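Local coordinates for protein PfkB family carbohydrate kinase (Listeria grayi DSM 20601, PDB 4GM6) that probably phosphorylates a sugar or related small molecule, as a member of the PfkB family of carbohydrate kinases, at residues A63-K68 and G328-F333; H71-A76 and H95-A100; V153-G158 and K184-M189; T160-T165 and A193-L198; D213-G218 and E247-T252. All coordinates share one frame; numbering follows the deposited sequence.

From the N terminus, helix 58-68 opens contact 1. That contact closes only near the C-terminal end, at 328-333, so the other four lie within its span. Contact 2 closes first and pairs strands 73-79 and 97-104 at one margin of the large sheet. Contacts 3 and 4 cross, because their segments alternate along the chain. Contact 3 pairs central strands, and contact 4 packs the helical turns after the first strand on the loop after the second. They touch where F187 meets I161. Contact 5 follows in series and adds the next strand pair, with F187 O bonded to S216 N. Contacts 1 and 2 touch through K68 and H95.

Contact 1. Residues A63-K68 and G328-F333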
# COMPACT_ATOMS: atom_id res chain seq x y z
N ALA C 63 13.37 25.53 -11.55
CA ALA C 63 13.36 25.28 -12.99
C ALA C 63 12.08 24.56 -13.42
O ALA C 63 11.43 24.98 -14.38
CB ALA C 63 14.58 24.47 -13.41
N VAL C 64 11.73 23.48 -12.74
CA VAL C 64 10.51 22.75 -13.06
C VAL C 64 9.28 23.67 -12.96
O VAL C 64 8.43 23.68 -13.84
CB VAL C 64 10.33 21.50 -12.16
CG1 VAL C 64 8.91 20.94 -12.23
CG2 VAL C 64 11.35 20.43 -12.54
N ASN C 65 9.18 24.43 -11.88
CA ASN C 65 8.01 25.28 -11.68
C ASN C 65 7.91 26.37 -12.75
O ASN C 65 6.80 26.68 -13.20
CB ASN C 65 7.99 25.89 -10.27
CG ASN C 65 7.96 24.83 -9.18
OD1 ASN C 65 7.51 23.71 -9.40
ND2 ASN C 65 8.43 25.20 -7.99
N LEU C 66 9.04 26.93 -13.17
CA LEU C 66 9.03 27.93 -14.25
C LEU C 66 8.50 27.29 -15.52
O LEU C 66 7.68 27.87 -16.23
CB LEU C 66 10.43 28.53 -14.51
CG LEU C 66 10.79 29.67 -13.55
CD1 LEU C 66 12.24 30.12 -13.70
CD2 LEU C 66 9.84 30.85 -13.73
N SER C 67 8.98 26.08 -15.79
CA SER C 67 8.58 25.36 -16.99
C SER C 67 7.08 25.05 -16.96
O SER C 67 6.42 25.00 -18.01
CB SER C 67 9.37 24.06 -17.10
OG SER C 67 8.93 23.29 -18.20
N LYS C 68 6.54 24.84 -15.77
CA LYS C 68 5.11 24.62 -15.62
C LYS C 68 4.36 25.84 -16.11
O LYS C 68 3.22 25.74 -16.58
CB LYS C 68 4.75 24.36 -14.15
CG LYS C 68 5.00 22.93 -13.68
CD LYS C 68 4.05 21.94 -14.34
CE LYS C 68 4.34 20.51 -13.88
NZ LYS C 68 5.36 19.81 -14.73
N GLY C 328 5.74 15.93 -2.57
CA GLY C 328 6.88 16.05 -3.47
C GLY C 328 7.41 17.46 -3.48
O GLY C 328 6.95 18.33 -2.73
N ASP C 329 8.37 17.70 -4.37
CA ASP C 329 9.12 18.96 -4.34
C ASP C 329 8.63 20.00 -5.32
O ASP C 329 8.94 21.18 -5.17
CB ASP C 329 10.60 18.70 -4.66
CG ASP C 329 11.40 18.41 -3.42
OD1 ASP C 329 10.94 17.60 -2.59
OD2 ASP C 329 12.48 19.03 -3.28
N ILE C 330 7.90 19.59 -6.33
CA ILE C 330 7.54 20.52 -7.39
C ILE C 330 6.05 20.86 -7.38
O ILE C 330 5.23 20.10 -6.85
CB ILE C 330 7.98 19.98 -8.77
CG1 ILE C 330 7.26 18.67 -9.07
CG2 ILE C 330 9.49 19.77 -8.79
CD1 ILE C 330 5.96 18.85 -9.82
N ASN C 331 5.72 22.00 -7.97
CA ASN C 331 4.35 22.52 -8.02
C ASN C 331 3.73 22.09 -9.34
O ASN C 331 4.24 22.43 -10.40
CB ASN C 331 4.38 24.05 -7.92
CG ASN C 331 3.14 24.62 -7.26
OD1 ASN C 331 2.34 23.89 -6.66
ND2 ASN C 331 2.99 25.94 -7.33
N PRO C 332 2.63 21.33 -9.29
CA PRO C 332 2.05 20.72 -10.48
C PRO C 332 1.04 21.58 -11.22
O PRO C 332 0.53 21.17 -12.26
CB PRO C 332 1.33 19.48 -9.91
CG PRO C 332 0.90 19.92 -8.54
CD PRO C 332 1.95 20.89 -8.05
N PHE C 333 0.76 22.78 -10.72
CA PHE C 333 -0.37 23.53 -11.25
C PHE C 333 0.01 24.38 -12.44
O PHE C 333 1.13 24.93 -12.48
CB PHE C 333 -0.99 24.39 -10.13
CG PHE C 333 -1.36 23.60 -8.91
CD1 PHE C 333 -2.46 22.76 -8.92
CD2 PHE C 333 -0.58 23.67 -7.78
CE1 PHE C 333 -2.79 22.03 -7.80
CE2 PHE C 333 -0.91 22.93 -6.65
CZ PHE C 333 -2.01 22.12 -6.66
O HOH W 1 7.84 23.61 -5.60
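V64, N65 and K68, on one side of helix 58-68, meet the irregular run I330-F333. The approach begins at D329, whose carbonyl O takes a 2.7 Å bond from a water. The same water accepts from N65 ND2, so it bridges loop and helix.

I330 supplies the apolar part. Its CG2 methyl rests on V64 CG1 at 3.7 Å, and the two side chains cross at about a right angle. With chi1 at 165°, V64 swings CG1 to the side opposite its own N, which sets this methyl against I330.

N331 gives the direct hydrogen bond. Its backbone N donates to N65 OD1 at 2.9 Å, nearly straight at 168°, with the donor tilted out of the carbonyl plane. The N65 amide therefore grips the loop with both ends: OD1 takes the N-H and ND2 gives to the water. The two amides stand nearly perpendicular, and N331 ND2 goes to A319 O. N331 O faces the lysine, with K68 CG 3.4 Å from it.

At P332, the K68 chain passes alongside, and its CE lies 4.1 Å from P332 CA. The chain is bent at chi2 and chi4, and its NZ bonds to H95. F333 joins through its backbone, where its O lies 4.0 Å from K68 CB.

Helix 291-304 packs on N65 and N331, and helix 309-323 on N331 and F333. Residues Q47, P44 and K121 of a neighbouring subunit pack on I330, P332 and F333. The contact thus joins helix 58-68 to the loop before helix 335-344, and this loop takes part in a subunit interface.

Contact 2. Residues H71-A76 and H95-A100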
# COMPACT_ATOMS: atom_id res chain seq x y z
N HIS C 71 7.86 28.78 -19.28
CA HIS C 71 9.22 29.24 -19.55
C HIS C 71 10.17 28.08 -19.84
O HIS C 71 10.39 27.21 -18.99
CB HIS C 71 9.75 30.07 -18.38
CG HIS C 71 8.90 31.25 -18.04
ND1 HIS C 71 9.02 32.46 -18.69
CD2 HIS C 71 7.92 31.41 -17.12
CE1 HIS C 71 8.14 33.32 -18.18
NE2 HIS C 71 7.47 32.70 -17.23
N PRO C 72 10.74 28.04 -21.06
CA PRO C 72 11.78 27.06 -21.34
C PRO C 72 12.92 27.27 -20.37
O PRO C 72 13.42 28.39 -20.22
CB PRO C 72 12.23 27.41 -22.77
CG PRO C 72 11.07 28.15 -23.36
CD PRO C 72 10.49 28.93 -22.21
N THR C 73 13.33 26.20 -19.69
CA THR C 73 14.39 26.29 -18.70
C THR C 73 15.48 25.26 -18.97
O THR C 73 15.25 24.27 -19.68
CB THR C 73 13.84 26.09 -17.27
OG1 THR C 73 13.13 24.85 -17.20
CG2 THR C 73 12.91 27.24 -16.88
N ARG C 74 16.64 25.49 -18.38
CA ARG C 74 17.78 24.60 -18.49
C ARG C 74 18.56 24.69 -17.19
O ARG C 74 18.49 25.69 -16.46
CB ARG C 74 18.69 25.05 -19.64
CG ARG C 74 19.44 26.33 -19.33
CD ARG C 74 20.21 26.82 -20.54
NE ARG C 74 19.37 26.87 -21.74
CZ ARG C 74 19.63 27.63 -22.80
NH1 ARG C 74 20.70 28.42 -22.82
NH2 ARG C 74 18.82 27.61 -23.84
N ILE C 75 19.32 23.64 -16.88
CA ILE C 75 20.02 23.60 -15.61
C ILE C 75 21.41 23.02 -15.75
O ILE C 75 21.60 21.92 -16.29
CB ILE C 75 19.25 22.80 -14.55
CG1 ILE C 75 19.88 22.98 -13.17
CG2 ILE C 75 19.21 21.31 -14.91
CD1 ILE C 75 19.14 22.25 -12.05
N ALA C 76 22.39 23.77 -15.25
CA ALA C 76 23.75 23.28 -15.14
C ALA C 76 23.84 22.43 -13.87
O ALA C 76 23.71 22.95 -12.76
CB ALA C 76 24.73 24.44 -15.10
N HIS C 95 9.33 16.87 -16.74
CA HIS C 95 8.85 18.23 -16.48
C HIS C 95 9.40 19.24 -17.47
O HIS C 95 9.31 20.45 -17.27
CB HIS C 95 9.17 18.65 -15.05
CG HIS C 95 8.46 17.84 -14.02
ND1 HIS C 95 7.10 17.89 -13.84
CD2 HIS C 95 8.92 16.93 -13.12
CE1 HIS C 95 6.75 17.06 -12.88
NE2 HIS C 95 7.83 16.47 -12.42
N GLN C 96 10.00 18.71 -18.54
CA GLN C 96 10.48 19.49 -19.68
C GLN C 96 11.52 20.55 -19.36
O GLN C 96 11.55 21.61 -19.99
CB GLN C 96 9.29 20.08 -20.45
CG GLN C 96 8.42 18.99 -21.06
CD GLN C 96 7.41 19.55 -22.04
OE1 GLN C 96 6.45 20.21 -21.64
NE2 GLN C 96 7.60 19.27 -23.32
N VAL C 97 12.38 20.28 -18.39
CA VAL C 97 13.55 21.13 -18.18
C VAL C 97 14.64 20.59 -19.09
O VAL C 97 14.83 19.37 -19.17
CB VAL C 97 14.01 21.09 -16.72
CG1 VAL C 97 15.25 21.95 -16.53
CG2 VAL C 97 12.89 21.56 -15.80
N ASP C 98 15.33 21.49 -19.79
CA ASP C 98 16.42 21.13 -20.70
C ASP C 98 17.53 20.40 -19.94
O ASP C 98 17.98 20.88 -18.89
CB ASP C 98 16.99 22.41 -21.33
CG ASP C 98 17.97 22.13 -22.47
OD1 ASP C 98 18.12 20.97 -22.90
OD2 ASP C 98 18.60 23.11 -22.95
N THR C 99 17.98 19.27 -20.47
CA THR C 99 19.04 18.50 -19.82
C THR C 99 20.40 18.58 -20.53
O THR C 99 21.38 17.98 -20.10
CB THR C 99 18.64 17.02 -19.65
OG1 THR C 99 18.37 16.44 -20.93
CG2 THR C 99 17.39 16.90 -18.76
N ALA C 100 20.47 19.32 -21.63
CA ALA C 100 21.71 19.43 -22.40
C ALA C 100 22.94 19.79 -21.56
O ALA C 100 24.07 19.52 -21.96
CB ALA C 100 21.56 20.42 -23.55
O HOH W 2 20.64 21.51 -18.51
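T73 O accepts a 2.8 Å hydrogen bond from D98 N, with an N-H...O angle of 160°. The strands run parallel here, and R74 pairs with D98 at a CA-CA distance of 4.3 Å. Beyond this pair, a water donates to both I75 O and D98 O and spans the strands where they part.

R74 and D98 put their side chains on one face, side by side and pointing the same way. R74 CB lies 3.6 Å from D98 CB. D98 OD2 is 4.0 Å from R74 NE but well out of the guanidinium plane, so no N-H points at it and at most the opposite charges probably attract. R74 NH1 is instead held by K149 O and L147 O. D98 OD1 accepts from A100 N at 3.1 Å, an Asx turn. That N-H comes from above the carboxylate plane.

T73, V97 and the CG2 branch of I75 lie on the other face. V97 CG1 is 4.3 Å from I75 CG2.

Helix 83-94 links the two strands in a beta-alpha-beta unit, ending in a Schellman motif at Q96. Its L92 packs on I75 and V97. Strand 27-30 flanks the other side of strand 73-79, while V64 of helix 58-68 touches V97.

Contact 3. Residues V153-G158 and K184-M189; sequences VLHVSG and KISFDM
Strands 153-157 and 184-188 run parallel, their axes 17° apart, and five backbone hydrogen bonds join them from L154 N to K184 O through to G158 N and D188 O. The shortest is S186 N to L154 O at 2.7 Å.

H155 and S186 face each other on one side of the sheet. A chi1 of 168° turns S186 OG away from its own N and onto H155 ND1, 2.6 Å off and close to the ring plane. Either atom could be the donor. At the other ring nitrogen, NE2 lies 3.0 Å from an in-plane water, which donates to D188 OD2 at 2.7 Å. This water joins the ring and the carboxylate, whose planes are 36° apart. D188 OD2 also bonds to N190.

The other face is apolar. V156 CG1 touches the edge of the F187 ring, 3.6 Å from CD1. The ring then runs on past S157 to G158, with its CZ 3.9 Å from G158 N. L154 CB packs on I185 CD1.

The strands form a beta-alpha-beta crossover central to this alpha/beta fold. Helices 158-163 and 165-180 lie between them in the chain, and the second packs on the apolar face. Helix 291-304 packs opposite. Strand 27-30 flanks 153-157, and strand 214-216 flanks 184-188.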
# COMPACT_ATOMS: atom_id res chain seq x y z
N VAL C 153 17.23 35.44 -17.53
CA VAL C 153 17.56 35.41 -16.11
C VAL C 153 18.44 34.21 -15.74
O VAL C 153 18.28 33.11 -16.28
CB VAL C 153 16.29 35.41 -15.23
CG1 VAL C 153 16.65 35.07 -13.79
CG2 VAL C 153 15.59 36.76 -15.29
N LEU C 154 19.32 34.44 -14.79
CA LEU C 154 20.10 33.40 -14.18
C LEU C 154 19.72 33.32 -12.73
O LEU C 154 19.72 34.32 -12.01
CB LEU C 154 21.59 33.68 -14.28
CG LEU C 154 22.43 32.69 -13.47
CD1 LEU C 154 23.78 32.52 -14.05
CD2 LEU C 154 22.51 33.05 -12.02
N HIS C 155 19.40 32.12 -12.29
CA HIS C 155 18.98 31.90 -10.92
C HIS C 155 19.90 30.93 -10.18
O HIS C 155 20.28 29.88 -10.72
CB HIS C 155 17.54 31.35 -10.87
CG HIS C 155 17.07 31.04 -9.48
ND1 HIS C 155 16.57 32.00 -8.63
CD2 HIS C 155 17.06 29.87 -8.78
CE1 HIS C 155 16.26 31.44 -7.47
NE2 HIS C 155 16.56 30.16 -7.53
N VAL C 156 20.23 31.26 -8.94
CA VAL C 156 21.01 30.37 -8.09
C VAL C 156 20.68 30.62 -6.61
O VAL C 156 20.02 31.63 -6.27
CB VAL C 156 22.52 30.45 -8.37
CG1 VAL C 156 23.10 31.81 -7.96
CG2 VAL C 156 23.25 29.30 -7.68
N SER C 157 21.09 29.69 -5.75
CA SER C 157 20.79 29.80 -4.32
C SER C 157 22.03 29.63 -3.46
O SER C 157 23.07 29.14 -3.93
CB SER C 157 19.73 28.77 -3.91
OG SER C 157 20.31 27.54 -3.51
N GLY C 158 21.91 30.04 -2.20
CA GLY C 158 22.99 29.88 -1.23
C GLY C 158 23.35 28.43 -0.92
O GLY C 158 24.37 28.16 -0.29
N LYS C 184 19.76 39.28 -16.21
CA LYS C 184 19.38 39.58 -14.84
C LYS C 184 19.83 38.47 -13.90
O LYS C 184 19.92 37.30 -14.29
CB LYS C 184 17.87 39.79 -14.75
CG LYS C 184 17.39 40.93 -15.63
CD LYS C 184 18.14 42.22 -15.26
CE LYS C 184 17.36 43.45 -15.70
NZ LYS C 184 17.94 44.66 -15.07
N ILE C 185 20.14 38.84 -12.66
CA ILE C 185 20.62 37.87 -11.68
C ILE C 185 19.61 37.66 -10.55
O ILE C 185 19.27 38.59 -9.82
CB ILE C 185 22.00 38.29 -11.13
CG1 ILE C 185 22.96 38.57 -12.31
CG2 ILE C 185 22.57 37.21 -10.21
CD1 ILE C 185 23.07 37.46 -13.32
N SER C 186 19.13 36.43 -10.43
CA SER C 186 18.22 36.03 -9.36
C SER C 186 18.97 35.19 -8.34
O SER C 186 19.57 34.17 -8.68
CB SER C 186 17.06 35.20 -9.91
OG SER C 186 16.33 34.59 -8.85
N PHE C 187 18.92 35.62 -7.08
CA PHE C 187 19.63 34.92 -6.02
C PHE C 187 18.70 34.62 -4.85
O PHE C 187 17.93 35.47 -4.41
CB PHE C 187 20.84 35.73 -5.55
CG PHE C 187 21.74 34.99 -4.60
CD1 PHE C 187 22.43 33.85 -5.06
CD2 PHE C 187 21.89 35.39 -3.27
CE1 PHE C 187 23.26 33.16 -4.20
CE2 PHE C 187 22.73 34.71 -2.40
CZ PHE C 187 23.41 33.59 -2.85
N ASP C 188 18.76 33.38 -4.38
CA ASP C 188 17.97 32.93 -3.27
C ASP C 188 18.94 32.67 -2.10
O ASP C 188 19.70 31.70 -2.14
CB ASP C 188 17.26 31.63 -3.70
CG ASP C 188 16.46 30.99 -2.59
OD1 ASP C 188 16.32 31.62 -1.51
OD2 ASP C 188 15.98 29.85 -2.80
N MET C 189 18.92 33.53 -1.08
CA MET C 189 19.83 33.38 0.07
C MET C 189 19.87 31.93 0.56
O MET C 189 20.93 31.32 0.65
CB MET C 189 19.40 34.27 1.23
CG MET C 189 19.30 35.75 0.89
SD MET C 189 20.91 36.56 0.86
CE MET C 189 21.28 36.73 2.61
O HOH W 3 16.17 28.48 -5.07

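Contact 4. Residues T160-T165 and A193-L198; sequences TIALST and AKLWEL
I161, A162 and L163 pack on L195 and W196, around a CH-pi contact between A162 and the indole. The first segment belongs to helix 158-163, which follows strand 153-157 of the large sheet. The second lies in the loop after strand 184-188. The contact therefore joins structures that follow two neighbouring parallel strands in this alpha/beta fold.

I161 comes first. Its CG1 lies 4.1 Å from W196 CH2, approaching the indole obliquely. The I161 side chain also touches L168, V171 and L208, and its CD1 meets F187.

A162 is central. Its CB sits squarely over the six-membered ring of W196, 3.4 Å from the centroid and 9° off the normal. W196 holds CG between its backbone N and carbonyl carbon (chi1 54°), which lays the indole flat beneath this methyl. The ring also meets Y191, with the two planes about 20° apart, and it touches A201 and A204 of helix 198-208. On its other flank, A162 CB reaches L195 CD1 at 3.9 Å.

L163 completes the patch. It leaves its backbone heading away from the loop, yet CD2 reaches L195. F134 packs on this side chain too. Methyl meets methyl there: L163 CD2 lies 4.1 Å from L195 CD2.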
# COMPACT_ATOMS: atom_id res chain seq x y z
N THR C 160 23.94 26.02 -3.23
CA THR C 160 25.00 25.65 -4.15
C THR C 160 26.36 26.25 -3.77
O THR C 160 27.37 25.55 -3.73
CB THR C 160 24.62 26.06 -5.57
OG1 THR C 160 23.48 25.28 -5.96
CG2 THR C 160 25.76 25.82 -6.53
N ILE C 161 26.38 27.54 -3.47
CA ILE C 161 27.66 28.19 -3.19
C ILE C 161 28.28 27.71 -1.88
O ILE C 161 29.47 27.90 -1.64
CB ILE C 161 27.53 29.72 -3.18
CG1 ILE C 161 26.46 30.16 -2.17
CG2 ILE C 161 27.19 30.22 -4.58
CD1 ILE C 161 26.44 31.64 -1.88
N ALA C 162 27.47 27.08 -1.03
CA ALA C 162 27.95 26.55 0.25
C ALA C 162 28.62 25.18 0.10
O ALA C 162 29.32 24.72 1.00
CB ALA C 162 26.78 26.45 1.24
N LEU C 163 28.41 24.53 -1.04
CA LEU C 163 28.83 23.14 -1.17
C LEU C 163 30.34 22.99 -1.27
O LEU C 163 30.93 22.03 -0.75
CB LEU C 163 28.11 22.45 -2.33
CG LEU C 163 26.60 22.24 -2.14
CD1 LEU C 163 25.97 21.54 -3.33
CD2 LEU C 163 26.30 21.47 -0.86
N SER C 164 30.99 23.94 -1.92
CA SER C 164 32.43 23.90 -2.03
C SER C 164 32.96 25.24 -2.52
O SER C 164 32.22 26.06 -3.06
CB SER C 164 32.85 22.80 -2.99
OG SER C 164 32.54 23.17 -4.32
N THR C 165 34.25 25.47 -2.33
CA THR C 165 34.84 26.72 -2.77
C THR C 165 34.84 26.74 -4.30
O THR C 165 34.70 27.80 -4.92
CB THR C 165 36.26 26.91 -2.20
OG1 THR C 165 37.15 25.98 -2.82
CG2 THR C 165 36.25 26.68 -0.69
N ALA C 193 21.76 26.02 8.00
CA ALA C 193 22.62 25.81 9.15
C ALA C 193 23.50 24.58 8.89
O ALA C 193 24.70 24.61 9.13
CB ALA C 193 21.79 25.61 10.42
N LYS C 194 22.86 23.52 8.39
CA LYS C 194 23.54 22.25 8.11
C LYS C 194 24.77 22.38 7.22
O LYS C 194 25.71 21.60 7.35
CB LYS C 194 22.55 21.25 7.49
CG LYS C 194 21.84 20.35 8.50
CD LYS C 194 21.01 21.14 9.50
CE LYS C 194 20.17 20.22 10.38
NZ LYS C 194 19.35 19.25 9.59
N LEU C 195 24.77 23.36 6.31
CA LEU C 195 25.84 23.45 5.31
C LEU C 195 27.06 24.25 5.73
O LEU C 195 28.16 23.99 5.23
CB LEU C 195 25.32 23.98 3.98
CG LEU C 195 24.42 23.04 3.18
CD1 LEU C 195 24.10 23.64 1.81
CD2 LEU C 195 25.09 21.69 3.02
N TRP C 196 26.86 25.29 6.53
CA TRP C 196 27.97 26.16 6.96
C TRP C 196 27.70 27.12 8.13
O TRP C 196 26.56 27.40 8.47
CB TRP C 196 28.52 26.92 5.78
CG TRP C 196 27.49 27.65 5.06
CD1 TRP C 196 26.17 27.66 5.32
CD2 TRP C 196 27.69 28.48 3.92
NE1 TRP C 196 25.52 28.45 4.42
CE2 TRP C 196 26.44 28.96 3.55
CE3 TRP C 196 28.80 28.85 3.18
CZ2 TRP C 196 26.27 29.80 2.48
CZ3 TRP C 196 28.63 29.67 2.13
CH2 TRP C 196 27.38 30.14 1.78
N GLU C 197 28.79 27.62 8.71
CA GLU C 197 28.73 28.58 9.81
C GLU C 197 28.25 29.92 9.28
O GLU C 197 28.46 30.24 8.11
CB GLU C 197 30.10 28.73 10.47
CG GLU C 197 30.65 27.44 11.05
CD GLU C 197 32.01 27.62 11.69
OE1 GLU C 197 32.57 26.63 12.20
OE2 GLU C 197 32.52 28.76 11.69
N LEU C 198 27.60 30.71 10.13
CA LEU C 198 27.08 32.00 9.69
C LEU C 198 28.17 32.89 9.14
O LEU C 198 28.01 33.51 8.09
CB LEU C 198 26.44 32.72 10.86
CG LEU C 198 25.13 32.18 11.40
CD1 LEU C 198 24.89 32.65 12.82
CD2 LEU C 198 23.97 32.57 10.51

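Contact 5. Residues D213-G218 and E247-T252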
# COMPACT_ATOMS: atom_id res chain seq x y z
N ASP C 213 20.24 41.11 -8.85
CA ASP C 213 19.14 41.99 -9.28
C ASP C 213 17.87 41.73 -8.48
O ASP C 213 17.18 42.67 -8.05
CB ASP C 213 18.83 41.76 -10.75
CG ASP C 213 19.98 42.12 -11.64
OD1 ASP C 213 20.35 43.30 -11.65
OD2 ASP C 213 20.53 41.21 -12.30
N TYR C 214 17.56 40.45 -8.31
CA TYR C 214 16.38 40.01 -7.59
C TYR C 214 16.82 39.09 -6.47
O TYR C 214 17.38 38.01 -6.73
CB TYR C 214 15.45 39.24 -8.52
CG TYR C 214 15.23 39.86 -9.89
CD1 TYR C 214 14.95 41.22 -10.02
CD2 TYR C 214 15.29 39.08 -11.04
CE1 TYR C 214 14.75 41.79 -11.27
CE2 TYR C 214 15.08 39.63 -12.29
CZ TYR C 214 14.81 40.98 -12.40
OH TYR C 214 14.60 41.51 -13.65
N CYS C 215 16.59 39.52 -5.23
CA CYS C 215 17.05 38.75 -4.07
C CYS C 215 15.91 38.19 -3.23
O CYS C 215 15.05 38.93 -2.78
CB CYS C 215 17.94 39.62 -3.18
SG CYS C 215 18.76 38.73 -1.82
N SER C 216 15.91 36.87 -3.02
CA SER C 216 15.01 36.30 -2.04
C SER C 216 15.64 36.36 -0.65
O SER C 216 16.53 35.58 -0.32
CB SER C 216 14.64 34.87 -2.38
OG SER C 216 13.69 34.41 -1.44
N ALA C 217 15.19 37.32 0.16
CA ALA C 217 15.76 37.51 1.49
C ALA C 217 14.69 37.95 2.48
O ALA C 217 13.86 38.80 2.16
CB ALA C 217 16.91 38.51 1.45
N GLY C 218 14.71 37.33 3.66
CA GLY C 218 13.80 37.69 4.74
C GLY C 218 14.50 38.52 5.80
O GLY C 218 15.67 38.87 5.66
N GLU C 247 17.52 45.45 -7.27
CA GLU C 247 16.26 46.04 -7.75
C GLU C 247 15.00 45.62 -6.94
O GLU C 247 14.18 46.45 -6.56
CB GLU C 247 16.11 45.70 -9.24
CG GLU C 247 14.84 46.22 -9.91
CD GLU C 247 14.79 45.83 -11.37
OE1 GLU C 247 13.69 45.96 -11.99
OE2 GLU C 247 15.83 45.36 -11.89
N LEU C 248 14.83 44.33 -6.65
CA LEU C 248 13.72 43.91 -5.76
C LEU C 248 14.02 42.71 -4.90
O LEU C 248 14.75 41.81 -5.33
CB LEU C 248 12.39 43.73 -6.50
CG LEU C 248 12.20 42.57 -7.48
CD1 LEU C 248 10.71 42.39 -7.74
CD2 LEU C 248 12.93 42.84 -8.78
N PHE C 249 13.50 42.74 -3.66
CA PHE C 249 13.59 41.61 -2.75
C PHE C 249 12.24 40.92 -2.73
O PHE C 249 11.22 41.53 -3.05
CB PHE C 249 13.93 42.07 -1.33
CG PHE C 249 15.29 42.71 -1.20
CD1 PHE C 249 16.42 41.93 -1.00
CD2 PHE C 249 15.43 44.09 -1.26
CE1 PHE C 249 17.67 42.51 -0.86
CE2 PHE C 249 16.68 44.68 -1.13
CZ PHE C 249 17.80 43.89 -0.94
N TYR C 250 12.22 39.64 -2.36
CA TYR C 250 10.96 38.93 -2.22
C TYR C 250 11.13 37.80 -1.22
O TYR C 250 12.21 37.23 -1.10
CB TYR C 250 10.48 38.39 -3.57
CG TYR C 250 11.46 37.46 -4.25
CD1 TYR C 250 12.55 37.96 -4.95
CD2 TYR C 250 11.28 36.08 -4.22
CE1 TYR C 250 13.44 37.11 -5.59
CE2 TYR C 250 12.17 35.22 -4.86
CZ TYR C 250 13.25 35.75 -5.54
OH TYR C 250 14.14 34.91 -6.17
N ALA C 251 10.05 37.46 -0.52
CA ALA C 251 10.07 36.38 0.44
C ALA C 251 8.66 36.14 0.93
O ALA C 251 7.75 36.93 0.63
CB ALA C 251 10.98 36.73 1.61
N THR C 252 8.47 35.06 1.68
CA THR C 252 7.19 34.86 2.34
C THR C 252 7.36 35.12 3.83
O THR C 252 8.43 34.93 4.39
CB THR C 252 6.66 33.44 2.14
OG1 THR C 252 7.68 32.51 2.47
CG2 THR C 252 6.24 33.22 0.71
O HOH W 4 14.18 44.20 -13.85
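C215 CB packs 3.5 Å from F249 CD1, on one face of two neighbouring parallel strands, 214-216 and 248-256, in the large sheet of this alpha/beta fold. Helices 219-225 and 235-242 lie between them in the chain, as in a beta-alpha-beta crossover. C215 SG lies at the edge of the F249 ring, 5.1 Å from its centroid. A217 CB touches the same ring, which also meets Y236.

On the other face, S216 CB lies over the Y250 ring, 3.8 Å from the centroid, in a CH-pi contact. The ring is offset, so CB sits toward its rim. The chi1 of Y250, 58°, tucks CG in above its own backbone and swings the ring across to the neighbouring strand. Its CE1 approaches Y214 CB at 4.1 Å.

The backbones join between these faces. L248 N bonds to D213 O, C215 N to L248 O at 2.9 Å, and Y250 N to C215 O. A217 N to Y250 O is weak.

The polar edge is at the start of the strands. Y214 and E247 lie side by side, pointing the same way. One water joins them, 2.7 Å from Y214 OH in the ring plane and donating to E247 OE1 at 2.6 Å.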